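Local coordinates for protein tryptophan synthase alpha chain (Campylobacter jejuni, PDB 3THA) that probably cleaves indoleglycerol phosphate to indole and glyceraldehyde 3-phosphate, as the alpha subunit of tryptophan synthase in the last step of tryptophan biosynthesis, at residues 92-97 / 119-124; 104-109 / 137-142. All coordinates share one frame; numbering follows the deposited sequence.

Contact 1 lies in the buried wall of the barrel, where strands 90-94 and 117-121 run side by side; contact 2 sits further out, on the partly exposed layer of helices, joining helix 105-114 to helix 131-140. Their centres are about 13 Å apart. Helix 105-114 leads into strand 117-121, which in turn leads into helix 131-140, so the two pairings interleave along the chain. Backbone hydrogen bonds and apolar packing carry contact 1, whereas contact 2 has a small apolar base and a weak polar outer part. Leu-120 joins the layers, its CD1 lying 3.7 Å from SG of Cys-137, and Phe-93 packs on Phe-108.

Contact 1 of 2, residues 92-97 / 119-124; sequences VFMVYY and ALIVPE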
loop_
_atom_site.group_PDB
_atom_site.type_symbol
_atom_site.label_atom_id
_atom_site.label_comp_id
_atom_site.label_asym_id
_atom_site.label_seq_id
_atom_site.Cartn_x
_atom_site.Cartn_y
_atom_site.Cartn_z
ATOM N N VAL B 92 12.991 11.463 -7.518
ATOM C CA VAL B 92 12.279 11.506 -6.258
ATOM C C VAL B 92 12.038 10.060 -5.764
ATOM O O VAL B 92 11.453 9.245 -6.480
ATOM C CB VAL B 92 10.912 12.240 -6.425
ATOM C CG1 VAL B 92 10.013 12.033 -5.207
ATOM C CG2 VAL B 92 11.151 13.729 -6.607
ATOM N N PHE B 93 12.514 9.738 -4.561
ATOM C CA PHE B 93 12.165 8.474 -3.955
ATOM C C PHE B 93 10.722 8.455 -3.515
ATOM O O PHE B 93 10.201 9.426 -2.978
ATOM C CB PHE B 93 13.042 8.165 -2.761
ATOM C CG PHE B 93 14.314 7.488 -3.110
ATOM C CD1 PHE B 93 14.348 6.488 -4.077
ATOM C CD2 PHE B 93 15.481 7.831 -2.462
ATOM C CE1 PHE B 93 15.533 5.849 -4.405
ATOM C CE2 PHE B 93 16.697 7.208 -2.795
ATOM C CZ PHE B 93 16.714 6.216 -3.751
HETATM N N MSE B 94 10.066 7.338 -3.752
HETATM C CA MSE B 94 8.827 7.038 -3.090
HETATM C C MSE B 94 9.067 5.658 -2.503
HETATM O O MSE B 94 9.153 4.697 -3.220
HETATM C CB MSE B 94 7.675 7.084 -4.076
HETATM C CG MSE B 94 6.367 6.593 -3.581
HETATM SE SE MSE B 94 5.041 7.533 -4.665
HETATM C CE MSE B 94 3.478 6.594 -4.183
ATOM N N VAL B 95 9.245 5.596 -1.192
ATOM C CA VAL B 95 9.471 4.360 -0.465
ATOM C C VAL B 95 8.637 4.380 0.810
ATOM O O VAL B 95 8.284 5.425 1.306
ATOM C CB VAL B 95 10.983 4.222 -0.029
ATOM C CG1 VAL B 95 11.881 4.007 -1.223
ATOM C CG2 VAL B 95 11.439 5.431 0.737
ATOM N N TYR B 96 8.351 3.214 1.348
ATOM C CA TYR B 96 7.796 3.139 2.671
ATOM C C TYR B 96 8.879 3.368 3.675
ATOM O O TYR B 96 10.064 3.166 3.371
ATOM C CB TYR B 96 7.239 1.789 2.895
ATOM C CG TYR B 96 5.977 1.556 2.147
ATOM C CD1 TYR B 96 4.801 2.065 2.623
ATOM C CD2 TYR B 96 5.958 0.822 0.959
ATOM C CE1 TYR B 96 3.636 1.835 1.997
ATOM C CE2 TYR B 96 4.762 0.593 0.303
ATOM C CZ TYR B 96 3.597 1.106 0.853
ATOM O OH TYR B 96 2.352 0.925 0.287
ATOM N N TYR B 97 8.466 3.838 4.840
ATOM C CA TYR B 97 9.357 4.202 5.924
ATOM C C TYR B 97 10.207 3.037 6.424
ATOM O O TYR B 97 11.325 3.255 6.906
ATOM C CB TYR B 97 8.562 4.811 7.078
ATOM C CG TYR B 97 9.419 5.548 8.092
ATOM C CD1 TYR B 97 9.837 6.854 7.865
ATOM C CD2 TYR B 97 9.782 4.948 9.294
ATOM C CE1 TYR B 97 10.611 7.540 8.797
ATOM C CE2 TYR B 97 10.533 5.625 10.234
ATOM C CZ TYR B 97 10.960 6.919 9.972
ATOM O OH TYR B 97 11.716 7.596 10.909
ATOM N N ALA B 119 13.906 14.731 -3.479
ATOM C CA ALA B 119 12.706 14.645 -2.619
ATOM C C ALA B 119 12.293 13.222 -2.278
ATOM O O ALA B 119 12.543 12.294 -3.052
ATOM C CB ALA B 119 11.552 15.341 -3.274
ATOM N N LEU B 120 11.591 13.058 -1.156
ATOM C CA LEU B 120 11.067 11.769 -0.756
ATOM C C LEU B 120 9.591 11.899 -0.587
ATOM O O LEU B 120 9.127 12.882 -0.035
ATOM C CB LEU B 120 11.618 11.363 0.602
ATOM C CG LEU B 120 13.111 11.529 0.901
ATOM C CD1 LEU B 120 13.357 11.250 2.379
ATOM C CD2 LEU B 120 13.938 10.565 0.065
ATOM N N ILE B 121 8.851 10.898 -1.045
ATOM C CA ILE B 121 7.469 10.736 -0.713
ATOM C C ILE B 121 7.383 9.437 0.108
ATOM O O ILE B 121 7.796 8.374 -0.366
ATOM C CB ILE B 121 6.651 10.517 -1.979
ATOM C CG1 ILE B 121 6.940 11.610 -3.010
ATOM C CG2 ILE B 121 5.141 10.390 -1.669
ATOM C CD1 ILE B 121 6.277 11.369 -4.347
ATOM N N VAL B 122 6.836 9.494 1.323
ATOM C CA VAL B 122 6.748 8.297 2.160
ATOM C C VAL B 122 5.277 8.013 2.431
ATOM O O VAL B 122 4.640 8.705 3.258
ATOM C CB VAL B 122 7.531 8.432 3.494
ATOM C CG1 VAL B 122 7.609 7.083 4.174
ATOM C CG2 VAL B 122 9.001 9.006 3.255
ATOM N N PRO B 123 4.713 7.045 1.686
ATOM C CA PRO B 123 3.336 6.698 1.847
ATOM C C PRO B 123 3.137 6.202 3.251
ATOM O O PRO B 123 3.984 5.434 3.775
ATOM C CB PRO B 123 3.153 5.482 0.873
ATOM C CG PRO B 123 4.201 5.700 -0.138
ATOM C CD PRO B 123 5.361 6.248 0.617
ATOM N N GLU B 124 1.982 6.578 3.795
ATOM C CA GLU B 124 1.491 6.149 5.084
ATOM C C GLU B 124 2.356 6.632 6.263
ATOM O O GLU B 124 2.101 6.245 7.426
ATOM C CB GLU B 124 1.234 4.647 5.125
ATOM C CG GLU B 124 0.529 4.083 3.863
ATOM C CD GLU B 124 -0.924 4.552 3.670
ATOM O OE1 GLU B 124 -1.469 5.292 4.549
ATOM O OE2 GLU B 124 -1.494 4.175 2.613
HETATM O O HOH W 1 5.668 3.984 5.479
#
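Segments 92-94 and 119-121 run parallel, their axes 4.6 Å apart at closest approach and inclined by 19°, with Phe-93 beside Leu-120 and Met-94 beside Ile-121. The firm rung is Ile-121 N to Phe-93 O, 2.8 Å and fairly straight at 164°. Val-95 N then reaches Ile-121 O at 3.2 Å, carrying the pairing one residue past the end of strand 90-94; Phe-93 N to Ala-119 O is weak. On the face of Val-92, Met-94 and Ile-121, the Ile-121 CG1 branch crosses Val-92 at about a right angle, touching its CG1 at 3.8 Å. Ile-121 CD1 lies against the selenium of Met-94, a selenomethionine whose extended chain starts with CG anti to the backbone N (chi1 171°). The other face has Leu-120 CD2 at the edge of the Phe-93 ring. Beyond the strands, Tyr-96 meets Pro-123 crosswise, CE1 to CB 3.8 Å, while a water accepts from Tyr-97 N and donates to Pro-123 O, tying the diverging loops. Pro-123 also packs on Ile-55 of the second subunit, another copy of this chain. Ile-121 and Met-94 both touch Glu-46, one of two predicted proton acceptors, which places these neighbouring strands beside the probable active site at the C-terminal end of a TIM barrel.

Contact 2 of 2, residues 104-109 / 137-142; sequences GLEKFV and CERYNI
Two neighbouring helices of the barrel's outer layer meet here, helix 105-114 and the C-terminal turn of helix 131-140, in a partly buried contact whose centre is about 18 Å from that of the chain. Val-109 supplies its apolar base: CG1, anti to the backbone N (chi1 -179°), comes within 3.8 Å of CD1 of Tyr-140. The same methyl lies 4.3 Å from Ile-142 CG1; the Ile-142 side chain also touches Leu-120 of the barrel wall. The helices come in the chain after strands 90-94 and 117-121 and pack side by side outside the TIM barrel wall. Asn-141, with positive phi, forms a Schellman motif, with Ile-142 N bonded back to Cys-137 O and Asn-141 N to Glu-138 O. Farther out, Glu-106 stretches across, its carboxylate nearly perpendicular to the Tyr-140 ring (85°). OE2 arrives at the ring's edge and takes a weak hydrogen bond from Tyr-140 OH, 3.4 Å long. CG of Arg-139 sits over one face of that ring near its rim, 3.8 Å above the plane. The guanidinium offers Glu-106 only a long salt bridge, OE2 to NH1 3.8 Å, with the oxygen well out of its plane; NH1 is paired more strongly with Glu-136.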
loop_
_atom_site.group_PDB
_atom_site.type_symbol
_atom_site.label_atom_id
_atom_site.label_comp_id
_atom_site.label_asym_id
_atom_site.label_seq_id
_atom_site.Cartn_x
_atom_site.Cartn_y
_atom_site.Cartn_z
ATOM N N GLY B 104 18.804 3.414 8.348
ATOM C CA GLY B 104 19.217 4.481 9.281
ATOM C C GLY B 104 18.815 5.802 8.669
ATOM O O GLY B 104 19.132 6.058 7.526
ATOM N N LEU B 105 18.104 6.641 9.402
ATOM C CA LEU B 105 17.476 7.834 8.827
ATOM C C LEU B 105 18.437 8.843 8.171
ATOM O O LEU B 105 18.255 9.267 6.996
ATOM C CB LEU B 105 16.675 8.538 9.884
ATOM C CG LEU B 105 15.155 8.498 9.919
ATOM C CD1 LEU B 105 14.561 7.064 9.940
ATOM C CD2 LEU B 105 14.765 9.279 11.175
ATOM N N GLU B 106 19.450 9.214 8.948
ATOM C CA GLU B 106 20.528 10.051 8.485
ATOM C C GLU B 106 21.277 9.423 7.300
ATOM O O GLU B 106 21.394 10.054 6.240
ATOM C CB GLU B 106 21.468 10.351 9.666
ATOM C CG GLU B 106 22.735 11.030 9.307
ATOM C CD GLU B 106 23.239 11.886 10.445
ATOM O OE1 GLU B 106 23.979 11.360 11.326
ATOM O OE2 GLU B 106 22.892 13.094 10.447
ATOM N N LYS B 107 21.792 8.200 7.474
ATOM C CA LYS B 107 22.547 7.530 6.406
ATOM C C LYS B 107 21.793 7.573 5.050
ATOM O O LYS B 107 22.370 7.855 3.986
ATOM C CB LYS B 107 22.848 6.061 6.795
ATOM C CG LYS B 107 24.196 5.780 7.448
ATOM C CD LYS B 107 24.318 6.332 8.882
ATOM C CE LYS B 107 25.788 6.300 9.396
ATOM N NZ LYS B 107 26.000 7.030 10.704
ATOM N N PHE B 108 20.495 7.267 5.118
ATOM C CA PHE B 108 19.623 7.238 3.945
ATOM C C PHE B 108 19.542 8.585 3.202
ATOM O O PHE B 108 19.692 8.655 1.957
ATOM C CB PHE B 108 18.210 6.807 4.354
ATOM C CG PHE B 108 17.325 6.553 3.188
ATOM C CD1 PHE B 108 16.443 7.522 2.756
ATOM C CD2 PHE B 108 17.434 5.348 2.456
ATOM C CE1 PHE B 108 15.642 7.290 1.644
ATOM C CE2 PHE B 108 16.640 5.117 1.360
ATOM C CZ PHE B 108 15.746 6.091 0.943
ATOM N N VAL B 109 19.271 9.628 3.975
ATOM C CA VAL B 109 18.959 10.931 3.430
ATOM C C VAL B 109 20.182 11.532 2.783
ATOM O O VAL B 109 20.091 12.053 1.688
ATOM C CB VAL B 109 18.362 11.899 4.498
ATOM C CG1 VAL B 109 18.032 13.260 3.874
ATOM C CG2 VAL B 109 17.119 11.301 5.121
ATOM N N CYS B 137 15.718 15.657 6.615
ATOM C CA CYS B 137 15.513 16.307 5.314
ATOM C C CYS B 137 15.895 17.809 5.332
ATOM O O CYS B 137 16.625 18.239 4.447
ATOM C CB CYS B 137 14.116 16.100 4.740
ATOM S SG CYS B 137 13.646 14.367 4.383
ATOM N N GLU B 138 15.421 18.600 6.299
ATOM C CA GLU B 138 15.912 19.998 6.412
ATOM C C GLU B 138 17.437 19.993 6.350
ATOM O O GLU B 138 18.049 20.762 5.603
ATOM C CB GLU B 138 15.532 20.674 7.741
ATOM C CG GLU B 138 14.073 21.035 7.982
ATOM C CD GLU B 138 13.847 21.550 9.443
ATOM O OE1 GLU B 138 14.680 22.353 9.972
ATOM O OE2 GLU B 138 12.838 21.139 10.067
ATOM N N ARG B 139 18.041 19.109 7.144
ATOM C CA ARG B 139 19.503 19.048 7.297
ATOM C C ARG B 139 20.277 18.894 5.974
ATOM O O ARG B 139 21.366 19.442 5.847
ATOM C CB ARG B 139 19.902 17.941 8.295
ATOM C CG ARG B 139 21.416 17.671 8.371
ATOM C CD ARG B 139 21.811 16.597 9.389
ATOM N NE ARG B 139 21.891 17.188 10.720
ATOM C CZ ARG B 139 21.180 16.778 11.764
ATOM N NH1 ARG B 139 20.366 15.731 11.658
ATOM N NH2 ARG B 139 21.315 17.392 12.928
ATOM N N TYR B 140 19.735 18.137 5.016
ATOM C CA TYR B 140 20.425 17.889 3.740
ATOM C C TYR B 140 19.757 18.552 2.532
ATOM O O TYR B 140 20.117 18.277 1.384
ATOM C CB TYR B 140 20.580 16.384 3.504
ATOM C CG TYR B 140 21.499 15.714 4.496
ATOM C CD1 TYR B 140 20.977 15.012 5.586
ATOM C CD2 TYR B 140 22.896 15.793 4.357
ATOM C CE1 TYR B 140 21.817 14.379 6.516
ATOM C CE2 TYR B 140 23.754 15.183 5.286
ATOM C CZ TYR B 140 23.209 14.477 6.369
ATOM O OH TYR B 140 24.034 13.859 7.302
ATOM N N ASN B 141 18.795 19.434 2.807
ATOM C CA ASN B 141 18.053 20.131 1.764
ATOM C C ASN B 141 17.342 19.183 0.797
ATOM O O ASN B 141 17.496 19.263 -0.423
ATOM C CB ASN B 141 18.973 21.084 1.003
ATOM C CG ASN B 141 19.108 22.437 1.674
ATOM O OD1 ASN B 141 18.324 22.821 2.551
ATOM N ND2 ASN B 141 20.085 23.188 1.228
ATOM N N ILE B 142 16.598 18.253 1.384
ATOM C CA ILE B 142 15.771 17.306 0.672
ATOM C C ILE B 142 14.385 17.626 1.173
ATOM O O ILE B 142 14.170 17.856 2.364
ATOM C CB ILE B 142 16.142 15.861 1.038
ATOM C CG1 ILE B 142 17.347 15.405 0.240
ATOM C CG2 ILE B 142 15.037 14.940 0.713
ATOM C CD1 ILE B 142 16.987 14.717 -1.058
#